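Local structure of alpha-toxin (Clostridium novyi, 2VK9) at residues R130-N136 with I234-N240; I244-L249 with I269-I274; Q255-T260 with G458-S462; A387-S391 with A508-Y513. The protein is a large clostridial toxin of the TcdA/TcdB family, whose catalytic domain, the part crystallised, belongs to the GT-A clan and is built around a mixed beta sheet. One frame throughout, in Å; residues are numbered along the deposited sequence.

Contact 1 (R130-N136 with I234-N240); sequences RLFYDKN and IGATDIN
Asp238 OD1 receives two backbone N-H groups where strands 128-133 and 237-238 run out side by side: Lys135 N across the contact at 3.1 Å, and, weakly, Asn240 N from its own segment. A chi1 of 179° carries the carboxylate over to segment 130-136, and the Lys135 N-H meets OD1 from above the carboxylate plane, 55° out of it. A short acid suits this place, since it takes up main-chain donors just as the strand pairing ends. Asp134 does similar work locally: its OD1 accepts from Asn136 N at 2.9 Å, an Asx turn, while its OD2 bonds to Tyr253.

Before that point the pairing is regular and parallel. Thr237 N donates to Leu131 O at 2.8 Å, Thr237 O accepts from Tyr133 N, and Ile239 N reaches Tyr133 O, the last two both 3.0 Å. Phe132 and Thr237 face one side of the sheet, where Ile239 CG2 lies 3.8 Å from Phe132 CD2. On the other side the Tyr133 ring brings CD1 to 3.4 Å from Ala236 CB, a methyl small enough to fit beside it, and its hydroxyl bonds to Asn228. Gly235, at positive phi, closes a Schellman motif at the end of helix 217-234, and a water links its O to Leu131 N.

Strand 237-238 forms one edge of the sheet. Strand 99-103 lies on the other side of 128-133, helix 217-234 packs on Tyr133 and Ala236, and helix 111-123 touches Leu131 and Ile234.

Contact 2 (I244-L249 with I269-I274); sequences ILTNKL and ILRIAI
Ile244, Leu245 and Leu249 pack on Ile269, Leu270, Ala273 and Ile274 in an alpha-alpha hairpin, in which helix 263-278 runs back along helix 247-259 and the loop leading into the first helix. No hydrogen bond crosses the contact; aliphatic side chains and the Ala273 methyl do the joining. Ile244 has chi1 -68°, which sets CG2 anti to the backbone N. That methyl lies 3.8 Å from Ile274 CD1 and also touches Leu270 CD1, so a beta-branched residue suits a place where one short branch must serve several neighbours.

Leu245 begins pointing across the contact rather than at it, and its forked end makes the approach: CD1 comes to 3.8 Å from Leu270 CD1, the two side chains crossing at about a right angle. In Leu270, chi1 of -171° turns the side chain beside its own carbonyl carbon, bringing CD1 round to this meeting. Further along, Leu249 lies against Ile269, whose CG2 is 3.6 Å from Leu249 O. Helix 396-422 covers this end through Leu405 and Tyr409.

The small methyl of Ala273 suits a spot shared by three residues: its CB lies 3.7 Å from Ile244 CG2, 3.9 Å from Leu245 CD2 and 4.1 Å from Leu249 CD1.

Contact 3 (Q255-T260 with G458-S462); sequences QELIQT and GYLSS
Tyr459 reaches from a type I beta turn, Tyr459 to Ser462, into the last turn of helix 247-259, where its hydroxyl meets Gln255 and Glu256. The helix widens here into a pi-type turn, with Thr260 N bonded to Gln255 O. The Tyr459 chi1 of 173° swings the ring to the side opposite its own amide N and puts OH among the helix side chains.

This is the tight part. Gln255 NE2 donates to Tyr459 OH at 2.9 Å, nearly in the amide plane, which stands 86° from the ring plane. The same hydroxyl donates to Glu256 OE2, at the ring edge and near its plane; the modelled length is too short to be taken at face value. A phenol is consistent with the spot, since it can accept from the amide while donating to the acid. Tyr409 of helix 396-422 also bonds to Glu256 OE2, and Asn413 holds Gln255 OE1. Thr260 CG2 fills in beside the hydroxyl, 3.4 Å from Tyr459 OH.

Towards Leu460 the fit is looser, although this side is buried too. Leu460 CD2 stands 4.1 Å from Gln259 NE2 and 4.3 Å from Thr260 CG2, without any polar bond, and its aliphatic chain suits the further packing against Phe420 and Tyr182. Gln259 runs extended, NE2 at the edge of the Tyr459 ring, and turns its OE1 to Gln417. Back on the tight side, Glu256 bends at chi2 (-55°), and its other oxygen, OE1, accepts from Thr260 OG1 at 2.9 Å, from above the carboxylate plane.

Contact 4 (A387-S391 with A508-Y513); sequences AFIIS and ASNNLY
An apolar, partly aromatic contact lays the loop 508-513 over one face of the central sheet, at strand 382-391. Phe388 carries most of it. Its ring, directed by a chi1 of -169°, projects against Ala508, Leu512 and Tyr513. Tyr513 sits over a face: its CB is 4.1 Å from the centroid of the Phe388 ring, a CH-pi contact. The two rings meet obliquely, centroids 5.0 Å apart and planes at 32°.

Ala508 takes the edge, with CB 4.0 Å from Phe388 CD2; its single methyl lets the loop come close there. At the far end of the ring, Phe388 CZ lies 3.9 Å from Leu512 CB and near Leu512 O. Leu512 then serves a second partner, its CD2 lying 3.8 Å from Ile390 CD1, with the side chains at about a right angle. Phenylalanine suits this position because one flat group can offer both a face and an edge to a loop that makes no hydrogen bond to this segment.

Phe388 and Ile390 point to the loop, whereas Ile389 points away from it, and its side chain touches Leu275 and Arg271 of helix 263-278. Strands 280-283 and 371-376 flank this one, Val281 touching both Phe388 and Ile390, while Leu371 meets Ile390 and Ala508. Phe287, from the loop after strand 280-283, meets the Tyr513 ring.

Overall arrangement
Contact 2 lies at the middle of the set, with its centre about 14 Å from that of contact 1, 17 Å from contact 3 and 21 Å from contact 4, and it touches all three. Phe132 CE2 of contact 1 is 3.6 Å from Ile244 CD1, Glu256 CG of contact 3 is 3.7 Å from Ile269 CD1, and Ile389 CD1 of contact 4 is 3.6 Å from Arg271 CD. Contacts 2 and 3 share helix 247-259. Contacts 1 and 3 touch lightly, Asp134 OD2 4.3 Å from Leu257 CD2. Contacts 1 and 4 reach the same sheet without touching, their nearest atoms about 11 Å apart. Contacts 3 and 4 are the most distant pair, with centres about 29 Å apart.

Contact 1 (R130-N136 with I234-N240)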
loop_
_atom_site.group_PDB
_atom_site.type_symbol
_atom_site.label_atom_id
_atom_site.label_comp_id
_atom_site.label_asym_id
_atom_site.label_seq_id
_atom_site.Cartn_x
_atom_site.Cartn_y
_atom_site.Cartn_z
ATOM N N ARG A 130 -6.788 17.716 2.668
ATOM C CA ARG A 130 -6.669 17.870 1.229
ATOM C C ARG A 130 -7.047 16.588 0.539
ATOM O O ARG A 130 -6.867 15.499 1.073
ATOM C CB ARG A 130 -5.246 18.240 0.827
ATOM C CG ARG A 130 -4.784 19.647 1.150
ATOM C CD ARG A 130 -3.290 19.722 0.866
ATOM N NE ARG A 130 -2.620 20.880 1.448
ATOM C CZ ARG A 130 -2.171 20.959 2.701
ATOM N NH1 ARG A 130 -2.318 19.948 3.550
ATOM N NH2 ARG A 130 -1.571 22.062 3.110
ATOM N N LEU A 131 -7.581 16.742 -0.664
ATOM C CA LEU A 131 -7.937 15.637 -1.522
ATOM C C LEU A 131 -7.197 15.854 -2.829
ATOM O O LEU A 131 -7.370 16.862 -3.501
ATOM C CB LEU A 131 -9.449 15.608 -1.717
ATOM C CG LEU A 131 -10.148 14.631 -2.668
ATOM C CD1 LEU A 131 -9.596 13.239 -2.531
ATOM C CD2 LEU A 131 -11.593 14.617 -2.265
ATOM N N PHE A 132 -6.332 14.914 -3.167
ATOM C CA PHE A 132 -5.442 15.100 -4.283
ATOM C C PHE A 132 -5.980 14.369 -5.477
ATOM O O PHE A 132 -6.466 13.256 -5.354
ATOM C CB PHE A 132 -4.049 14.599 -3.924
ATOM C CG PHE A 132 -3.326 15.497 -2.966
ATOM C CD1 PHE A 132 -3.367 15.253 -1.600
ATOM C CD2 PHE A 132 -2.618 16.599 -3.429
ATOM C CE1 PHE A 132 -2.700 16.096 -0.707
ATOM C CE2 PHE A 132 -1.951 17.444 -2.543
ATOM C CZ PHE A 132 -1.991 17.194 -1.185
ATOM N N TYR A 133 -5.917 15.014 -6.632
ATOM C CA TYR A 133 -6.300 14.378 -7.872
ATOM C C TYR A 133 -5.417 14.864 -9.014
ATOM O O TYR A 133 -4.649 15.814 -8.857
ATOM C CB TYR A 133 -7.768 14.641 -8.161
ATOM C CG TYR A 133 -8.077 15.949 -8.856
ATOM C CD1 TYR A 133 -7.862 17.172 -8.223
ATOM C CD2 TYR A 133 -8.626 15.957 -10.141
ATOM C CE1 TYR A 133 -8.173 18.364 -8.846
ATOM C CE2 TYR A 133 -8.947 17.144 -10.781
ATOM C CZ TYR A 133 -8.717 18.351 -10.128
ATOM O OH TYR A 133 -9.027 19.542 -10.759
ATOM N N ASP A 134 -5.521 14.199 -10.153
ATOM C CA ASP A 134 -4.716 14.541 -11.299
ATOM C C ASP A 134 -5.619 15.031 -12.429
ATOM O O ASP A 134 -6.200 14.236 -13.199
ATOM C CB ASP A 134 -3.875 13.343 -11.726
ATOM C CG ASP A 134 -2.887 13.685 -12.808
ATOM O OD1 ASP A 134 -3.088 14.682 -13.529
ATOM O OD2 ASP A 134 -1.894 12.948 -12.947
ATOM N N LYS A 135 -5.722 16.355 -12.506
ATOM C CA LYS A 135 -6.554 17.058 -13.474
ATOM C C LYS A 135 -6.226 16.623 -14.891
ATOM O O LYS A 135 -7.104 16.556 -15.754
ATOM C CB LYS A 135 -6.328 18.564 -13.330
ATOM C CG LYS A 135 -7.212 19.427 -14.180
ATOM C CD LYS A 135 -6.758 20.865 -14.142
ATOM C CE LYS A 135 -7.881 21.776 -14.615
ATOM N NZ LYS A 135 -7.379 23.045 -15.217
ATOM N N ASN A 136 -4.957 16.314 -15.121
ATOM C CA ASN A 136 -4.495 15.993 -16.459
ATOM C C ASN A 136 -4.765 14.562 -16.878
ATOM O O ASN A 136 -4.621 14.222 -18.057
ATOM C CB ASN A 136 -3.014 16.329 -16.615
ATOM C CG ASN A 136 -2.771 17.813 -16.824
ATOM O OD1 ASN A 136 -1.636 18.229 -16.998
ATOM N ND2 ASN A 136 -3.833 18.615 -16.822
ATOM N N ILE A 234 -15.533 20.017 -4.835
ATOM C CA ILE A 234 -15.152 19.511 -3.508
ATOM C C ILE A 234 -13.868 20.171 -3.023
ATOM O O ILE A 234 -13.461 19.992 -1.882
ATOM C CB ILE A 234 -14.999 17.973 -3.480
ATOM C CG1 ILE A 234 -13.980 17.522 -4.526
ATOM C CG2 ILE A 234 -16.324 17.317 -3.724
ATOM C CD1 ILE A 234 -13.860 16.035 -4.670
ATOM N N GLY A 235 -13.246 20.942 -3.908
ATOM C CA GLY A 235 -12.061 21.716 -3.579
ATOM C C GLY A 235 -10.847 20.830 -3.552
ATOM O O GLY A 235 -10.007 20.958 -2.676
ATOM N N ALA A 236 -10.773 19.913 -4.510
ATOM C CA ALA A 236 -9.633 19.024 -4.639
ATOM C C ALA A 236 -8.423 19.808 -5.104
ATOM O O ALA A 236 -8.558 20.792 -5.827
ATOM C CB ALA A 236 -9.939 17.926 -5.605
ATOM N N THR A 237 -7.243 19.383 -4.676
ATOM C CA THR A 237 -6.031 20.026 -5.132
ATOM C C THR A 237 -5.443 19.207 -6.274
ATOM O O THR A 237 -5.385 17.981 -6.207
ATOM C CB THR A 237 -5.009 20.274 -3.972
ATOM O OG1 THR A 237 -4.446 19.041 -3.544
ATOM C CG2 THR A 237 -5.685 20.904 -2.761
ATOM N N ASP A 238 -5.042 19.892 -7.334
ATOM C CA ASP A 238 -4.443 19.250 -8.492
ATOM C C ASP A 238 -2.957 19.024 -8.235
ATOM O O ASP A 238 -2.267 19.932 -7.769
ATOM C CB ASP A 238 -4.634 20.153 -9.704
ATOM C CG ASP A 238 -4.029 19.587 -10.976
ATOM O OD1 ASP A 238 -3.811 18.356 -11.073
ATOM O OD2 ASP A 238 -3.794 20.401 -11.900
ATOM N N ILE A 239 -2.469 17.820 -8.537
ATOM C CA ILE A 239 -1.067 17.464 -8.274
ATOM C C ILE A 239 -0.085 18.040 -9.299
ATOM O O ILE A 239 1.065 18.308 -8.967
ATOM C CB ILE A 239 -0.857 15.935 -8.068
ATOM C CG1 ILE A 239 -1.272 15.121 -9.297
ATOM C CG2 ILE A 239 -1.633 15.448 -6.867
ATOM C CD1 ILE A 239 -0.134 14.629 -10.128
ATOM N N ASN A 240 -0.550 18.243 -10.532
ATOM C CA ASN A 240 0.259 18.846 -11.603
ATOM C C ASN A 240 0.802 20.226 -11.256
ATOM O O ASN A 240 1.767 20.701 -11.852
ATOM C CB ASN A 240 -0.570 18.984 -12.879
ATOM C CG ASN A 240 -1.031 17.660 -13.414
ATOM O OD1 ASN A 240 -2.148 17.242 -13.147
ATOM N ND2 ASN A 240 -0.173 16.983 -14.166
HETATM O O HOH W 1 -8.012 19.501 -1.306
#

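Contact 2 (I244-L249 with I269-I274)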
loop_
_atom_site.group_PDB
_atom_site.type_symbol
_atom_site.label_atom_id
_atom_site.label_comp_id
_atom_site.label_asym_id
_atom_site.label_seq_id
_atom_site.Cartn_x
_atom_site.Cartn_y
_atom_site.Cartn_z
ATOM N N ILE A 244 4.953 17.675 -6.164
ATOM C CA ILE A 244 4.780 16.525 -5.317
ATOM C C ILE A 244 5.572 15.377 -5.907
ATOM O O ILE A 244 6.404 14.790 -5.223
ATOM C CB ILE A 244 3.299 16.171 -5.143
ATOM C CG1 ILE A 244 2.598 17.261 -4.336
ATOM C CG2 ILE A 244 3.147 14.838 -4.437
ATOM C CD1 ILE A 244 1.093 17.234 -4.447
ATOM N N LEU A 245 5.321 15.081 -7.181
ATOM C CA LEU A 245 6.012 14.006 -7.878
ATOM C C LEU A 245 7.251 14.505 -8.593
ATOM O O LEU A 245 7.188 15.443 -9.393
ATOM C CB LEU A 245 5.083 13.319 -8.876
ATOM C CG LEU A 245 4.019 12.412 -8.277
ATOM C CD1 LEU A 245 2.980 12.118 -9.311
ATOM C CD2 LEU A 245 4.633 11.128 -7.716
ATOM N N THR A 246 8.377 13.854 -8.311
ATOM C CA THR A 246 9.661 14.252 -8.868
ATOM C C THR A 246 10.563 13.059 -9.202
ATOM O O THR A 246 10.509 12.014 -8.544
ATOM C CB THR A 246 10.391 15.229 -7.906
ATOM O OG1 THR A 246 11.302 16.049 -8.652
ATOM C CG2 THR A 246 11.132 14.470 -6.770
ATOM N N ASN A 247 11.387 13.231 -10.233
ATOM C CA ASN A 247 12.431 12.271 -10.566
ATOM C C ASN A 247 11.890 10.860 -10.751
ATOM O O ASN A 247 10.993 10.634 -11.599
ATOM C CB ASN A 247 13.533 12.288 -9.497
ATOM C CG ASN A 247 14.175 13.658 -9.343
ATOM O OD1 ASN A 247 14.581 14.283 -10.330
ATOM N ND2 ASN A 247 14.278 14.132 -8.100
ATOM N N LYS A 248 12.430 9.931 -9.940
ATOM C CA LYS A 248 12.112 8.510 -10.048
ATOM C C LYS A 248 10.638 8.211 -9.802
ATOM O O LYS A 248 9.994 7.547 -10.625
ATOM C CB LYS A 248 12.995 7.685 -9.112
ATOM C CG LYS A 248 14.424 7.531 -9.601
ATOM C CD LYS A 248 15.183 6.466 -8.803
ATOM C CE LYS A 248 16.633 6.329 -9.274
ATOM N NZ LYS A 248 17.409 7.570 -8.989
ATOM N N LEU A 249 10.102 8.711 -8.690
ATOM C CA LEU A 249 8.696 8.485 -8.362
ATOM C C LEU A 249 7.780 8.991 -9.463
ATOM O O LEU A 249 6.810 8.325 -9.823
ATOM C CB LEU A 249 8.316 9.122 -7.027
ATOM C CG LEU A 249 9.023 8.628 -5.764
ATOM C CD1 LEU A 249 8.281 9.174 -4.546
ATOM C CD2 LEU A 249 9.094 7.102 -5.688
ATOM N N ILE A 269 2.078 5.027 -5.278
ATOM C CA ILE A 269 3.235 5.883 -5.473
ATOM C C ILE A 269 2.947 7.294 -4.937
ATOM O O ILE A 269 3.690 7.819 -4.104
ATOM C CB ILE A 269 3.681 5.870 -6.956
ATOM C CG1 ILE A 269 3.993 4.432 -7.369
ATOM C CG2 ILE A 269 4.881 6.790 -7.198
ATOM C CD1 ILE A 269 4.132 4.241 -8.829
ATOM N N LEU A 270 1.839 7.874 -5.387
ATOM C CA LEU A 270 1.494 9.244 -5.052
ATOM C C LEU A 270 1.420 9.444 -3.535
ATOM O O LEU A 270 1.932 10.432 -3.003
ATOM C CB LEU A 270 0.200 9.646 -5.764
ATOM C CG LEU A 270 -0.268 11.100 -5.736
ATOM C CD1 LEU A 270 0.836 12.043 -6.180
ATOM C CD2 LEU A 270 -1.493 11.266 -6.615
ATOM N N ARG A 271 0.796 8.487 -2.859
ATOM C CA ARG A 271 0.732 8.386 -1.400
ATOM C C ARG A 271 2.052 8.755 -0.727
ATOM O O ARG A 271 2.112 9.555 0.214
ATOM C CB ARG A 271 0.482 6.925 -1.107
ATOM C CG ARG A 271 -0.198 6.581 0.165
ATOM C CD ARG A 271 -0.685 5.145 0.041
ATOM N NE ARG A 271 -1.516 5.023 -1.148
ATOM C CZ ARG A 271 -2.602 4.268 -1.240
ATOM N NH1 ARG A 271 -3.023 3.533 -0.206
ATOM N NH2 ARG A 271 -3.271 4.257 -2.383
ATOM N N ILE A 272 3.111 8.123 -1.221
ATOM C CA ILE A 272 4.428 8.212 -0.636
ATOM C C ILE A 272 4.987 9.611 -0.851
ATOM O O ILE A 272 5.501 10.232 0.088
ATOM C CB ILE A 272 5.338 7.117 -1.205
ATOM C CG1 ILE A 272 4.844 5.749 -0.726
ATOM C CG2 ILE A 272 6.774 7.327 -0.775
ATOM C CD1 ILE A 272 5.557 4.570 -1.378
ATOM N N ALA A 273 4.865 10.113 -2.074
ATOM C CA ALA A 273 5.297 11.460 -2.394
ATOM C C ALA A 273 4.543 12.503 -1.552
ATOM O O ALA A 273 5.156 13.452 -1.069
ATOM C CB ALA A 273 5.152 11.730 -3.890
ATOM N N ILE A 274 3.235 12.319 -1.358
ATOM C CA ILE A 274 2.449 13.252 -0.544
ATOM C C ILE A 274 3.042 13.328 0.863
ATOM O O ILE A 274 3.348 14.417 1.366
ATOM C CB ILE A 274 0.952 12.861 -0.432
ATOM C CG1 ILE A 274 0.258 12.854 -1.797
ATOM C CG2 ILE A 274 0.221 13.782 0.539
ATOM C CD1 ILE A 274 0.020 14.210 -2.378
#

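Contact 3 (Q255-T260 with G458-S462)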
loop_
_atom_site.group_PDB
_atom_site.type_symbol
_atom_site.label_atom_id
_atom_site.label_comp_id
_atom_site.label_asym_id
_atom_site.label_seq_id
_atom_site.Cartn_x
_atom_site.Cartn_y
_atom_site.Cartn_z
ATOM N N GLN A 255 4.269 5.419 -15.428
ATOM C CA GLN A 255 4.374 4.028 -15.816
ATOM C C GLN A 255 3.110 3.268 -15.421
ATOM O O GLN A 255 2.558 2.498 -16.205
ATOM C CB GLN A 255 5.594 3.406 -15.152
ATOM C CG GLN A 255 5.809 1.943 -15.488
ATOM C CD GLN A 255 7.003 1.356 -14.780
ATOM O OE1 GLN A 255 8.100 1.918 -14.817
ATOM N NE2 GLN A 255 6.802 0.210 -14.134
ATOM N N GLU A 256 2.644 3.493 -14.202
ATOM C CA GLU A 256 1.416 2.863 -13.757
ATOM C C GLU A 256 0.194 3.425 -14.485
ATOM O O GLU A 256 -0.779 2.721 -14.714
ATOM C CB GLU A 256 1.270 3.005 -12.247
ATOM C CG GLU A 256 2.399 2.350 -11.461
ATOM C CD GLU A 256 2.594 0.871 -11.795
ATOM O OE1 GLU A 256 1.600 0.115 -11.858
ATOM O OE2 GLU A 256 3.755 0.459 -11.982
ATOM N N LEU A 257 0.264 4.693 -14.863
ATOM C CA LEU A 257 -0.838 5.371 -15.519
ATOM C C LEU A 257 -0.992 4.902 -16.968
ATOM O O LEU A 257 -2.102 4.646 -17.434
ATOM C CB LEU A 257 -0.578 6.875 -15.479
ATOM C CG LEU A 257 -1.649 7.794 -14.903
ATOM C CD1 LEU A 257 -2.032 7.376 -13.505
ATOM C CD2 LEU A 257 -1.137 9.215 -14.889
ATOM N N ILE A 258 0.131 4.765 -17.667
ATOM C CA ILE A 258 0.123 4.539 -19.102
ATOM C C ILE A 258 0.397 3.078 -19.496
ATOM O O ILE A 258 -0.420 2.447 -20.180
ATOM C CB ILE A 258 1.093 5.527 -19.807
ATOM C CG1 ILE A 258 0.528 6.955 -19.752
ATOM C CG2 ILE A 258 1.397 5.115 -21.252
ATOM C CD1 ILE A 258 -0.915 7.114 -20.274
ATOM N N GLN A 259 1.534 2.546 -19.058
ATOM C CA GLN A 259 1.960 1.200 -19.432
ATOM C C GLN A 259 1.106 0.089 -18.798
ATOM O O GLN A 259 0.812 -0.909 -19.455
ATOM C CB GLN A 259 3.453 1.012 -19.120
ATOM C CG GLN A 259 4.006 -0.406 -19.285
ATOM C CD GLN A 259 5.482 -0.501 -18.892
ATOM O OE1 GLN A 259 6.372 -0.046 -19.632
ATOM N NE2 GLN A 259 5.748 -1.089 -17.718
ATOM N N THR A 260 0.703 0.257 -17.539
ATOM C CA THR A 260 -0.062 -0.798 -16.867
ATOM C C THR A 260 -1.477 -0.412 -16.525
ATOM O O THR A 260 -2.264 -1.267 -16.127
ATOM C CB THR A 260 0.609 -1.307 -15.574
ATOM O OG1 THR A 260 0.497 -0.317 -14.541
ATOM C CG2 THR A 260 2.060 -1.631 -15.822
ATOM N N GLY A 458 4.781 -11.817 -14.283
ATOM C CA GLY A 458 3.347 -11.556 -14.310
ATOM C C GLY A 458 2.953 -10.117 -14.014
ATOM O O GLY A 458 1.795 -9.849 -13.706
ATOM N N TYR A 459 3.904 -9.189 -14.113
ATOM C CA TYR A 459 3.634 -7.774 -13.843
ATOM C C TYR A 459 2.634 -7.143 -14.829
ATOM O O TYR A 459 1.583 -6.659 -14.412
ATOM C CB TYR A 459 4.950 -6.985 -13.795
ATOM C CG TYR A 459 4.811 -5.480 -13.690
ATOM C CD1 TYR A 459 4.380 -4.868 -12.504
ATOM C CD2 TYR A 459 5.142 -4.665 -14.769
ATOM C CE1 TYR A 459 4.260 -3.472 -12.411
ATOM C CE2 TYR A 459 5.031 -3.275 -14.688
ATOM C CZ TYR A 459 4.589 -2.686 -13.511
ATOM O OH TYR A 459 4.488 -1.313 -13.455
ATOM N N LEU A 460 2.958 -7.173 -16.124
ATOM C CA LEU A 460 2.109 -6.577 -17.160
ATOM C C LEU A 460 0.699 -7.113 -17.175
ATOM O O LEU A 460 -0.217 -6.417 -17.591
ATOM C CB LEU A 460 2.695 -6.779 -18.550
ATOM C CG LEU A 460 3.823 -5.888 -19.056
ATOM C CD1 LEU A 460 3.888 -6.046 -20.553
ATOM C CD2 LEU A 460 3.623 -4.431 -18.696
ATOM N N SER A 461 0.526 -8.347 -16.722
ATOM C CA SER A 461 -0.771 -9.012 -16.790
ATOM C C SER A 461 -1.680 -8.711 -15.603
ATOM O O SER A 461 -2.869 -9.040 -15.638
ATOM C CB SER A 461 -0.588 -10.529 -16.937
ATOM O OG SER A 461 0.172 -11.071 -15.868
ATOM N N SER A 462 -1.123 -8.091 -14.564
ATOM C CA SER A 462 -1.855 -7.856 -13.321
ATOM C C SER A 462 -3.035 -6.934 -13.561
ATOM O O SER A 462 -2.886 -5.866 -14.154
ATOM C CB SER A 462 -0.938 -7.280 -12.241
ATOM O OG SER A 462 -1.635 -7.129 -11.013
#

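Contact 4 (A387-S391 with A508-Y513)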
loop_
_atom_site.group_PDB
_atom_site.type_symbol
_atom_site.label_atom_id
_atom_site.label_comp_id
_atom_site.label_asym_id
_atom_site.label_seq_id
_atom_site.Cartn_x
_atom_site.Cartn_y
_atom_site.Cartn_z
ATOM N N ALA A 387 -3.493 1.609 3.613
ATOM C CA ALA A 387 -4.710 2.415 3.538
ATOM C C ALA A 387 -4.738 3.568 4.537
ATOM O O ALA A 387 -5.501 4.518 4.370
ATOM C CB ALA A 387 -5.916 1.538 3.726
ATOM N N PHE A 388 -3.919 3.465 5.581
ATOM C CA PHE A 388 -3.821 4.488 6.621
ATOM C C PHE A 388 -2.374 4.555 7.091
ATOM O O PHE A 388 -1.854 3.587 7.658
ATOM C CB PHE A 388 -4.749 4.136 7.781
ATOM C CG PHE A 388 -4.935 5.237 8.786
ATOM C CD1 PHE A 388 -5.908 6.212 8.602
ATOM C CD2 PHE A 388 -4.179 5.273 9.941
ATOM C CE1 PHE A 388 -6.105 7.222 9.542
ATOM C CE2 PHE A 388 -4.371 6.282 10.881
ATOM C CZ PHE A 388 -5.332 7.250 10.677
ATOM N N ILE A 389 -1.726 5.689 6.826
ATOM C CA ILE A 389 -0.311 5.882 7.107
ATOM C C ILE A 389 -0.108 7.189 7.850
ATOM O O ILE A 389 -0.618 8.231 7.434
ATOM C CB ILE A 389 0.507 5.981 5.809
ATOM C CG1 ILE A 389 0.156 4.855 4.831
ATOM C CG2 ILE A 389 2.002 6.002 6.104
ATOM C CD1 ILE A 389 0.678 5.117 3.417
ATOM N N ILE A 390 0.641 7.147 8.946
ATOM C CA ILE A 390 0.993 8.370 9.649
ATOM C C ILE A 390 2.498 8.492 9.679
ATOM O O ILE A 390 3.178 7.573 10.122
ATOM C CB ILE A 390 0.470 8.387 11.089
ATOM C CG1 ILE A 390 -1.053 8.248 11.115
ATOM C CG2 ILE A 390 0.894 9.676 11.782
ATOM C CD1 ILE A 390 -1.597 7.868 12.465
ATOM N N SER A 391 3.016 9.618 9.205
ATOM C CA SER A 391 4.449 9.874 9.207
ATOM C C SER A 391 4.722 11.345 9.019
ATOM O O SER A 391 4.044 11.986 8.229
ATOM C CB SER A 391 5.112 9.123 8.057
ATOM O OG SER A 391 6.451 9.563 7.852
ATOM N N ALA A 508 -0.679 1.629 13.705
ATOM C CA ALA A 508 -1.533 2.774 14.010
ATOM C C ALA A 508 -2.734 2.253 14.757
ATOM O O ALA A 508 -3.387 1.312 14.298
ATOM C CB ALA A 508 -1.976 3.472 12.741
ATOM N N SER A 509 -3.025 2.875 15.898
ATOM C CA SER A 509 -4.142 2.487 16.757
ATOM C C SER A 509 -5.508 2.398 16.060
ATOM O O SER A 509 -5.758 3.082 15.069
ATOM C CB SER A 509 -4.238 3.456 17.922
ATOM O OG SER A 509 -5.307 3.081 18.764
ATOM N N ASN A 510 -6.391 1.559 16.597
ATOM C CA ASN A 510 -7.755 1.393 16.061
ATOM C C ASN A 510 -8.709 2.558 16.296
ATOM O O ASN A 510 -9.694 2.712 15.588
ATOM C CB ASN A 510 -8.378 0.086 16.557
ATOM C CG ASN A 510 -8.092 -1.069 15.623
ATOM O OD1 ASN A 510 -7.986 -0.882 14.398
ATOM N ND2 ASN A 510 -7.961 -2.271 16.182
ATOM N N ASN A 511 -8.404 3.378 17.288
ATOM C CA ASN A 511 -9.177 4.576 17.555
ATOM C C ASN A 511 -9.008 5.647 16.480
ATOM O O ASN A 511 -9.754 6.612 16.443
ATOM C CB ASN A 511 -8.762 5.151 18.908
ATOM C CG ASN A 511 -8.944 4.163 20.037
ATOM O OD1 ASN A 511 -9.887 3.369 20.039
ATOM N ND2 ASN A 511 -8.034 4.201 21.005
ATOM N N LEU A 512 -8.010 5.472 15.622
ATOM C CA LEU A 512 -7.621 6.465 14.633
ATOM C C LEU A 512 -8.392 6.339 13.321
ATOM O O LEU A 512 -8.470 7.289 12.558
ATOM C CB LEU A 512 -6.120 6.360 14.370
ATOM C CG LEU A 512 -5.095 7.335 14.970
ATOM C CD1 LEU A 512 -5.569 8.092 16.209
ATOM C CD2 LEU A 512 -3.799 6.587 15.246
ATOM N N TYR A 513 -8.961 5.170 13.057
ATOM C CA TYR A 513 -9.715 4.956 11.828
ATOM C C TYR A 513 -10.734 3.841 12.008
ATOM O O TYR A 513 -10.547 2.937 12.828
ATOM C CB TYR A 513 -8.779 4.613 10.661
ATOM C CG TYR A 513 -8.134 3.260 10.829
ATOM C CD1 TYR A 513 -6.990 3.113 11.611
ATOM C CD2 TYR A 513 -8.683 2.120 10.234
ATOM C CE1 TYR A 513 -6.404 1.881 11.791
ATOM C CE2 TYR A 513 -8.098 0.875 10.410
ATOM C CZ TYR A 513 -6.956 0.767 11.192
ATOM O OH TYR A 513 -6.351 -0.449 11.388
#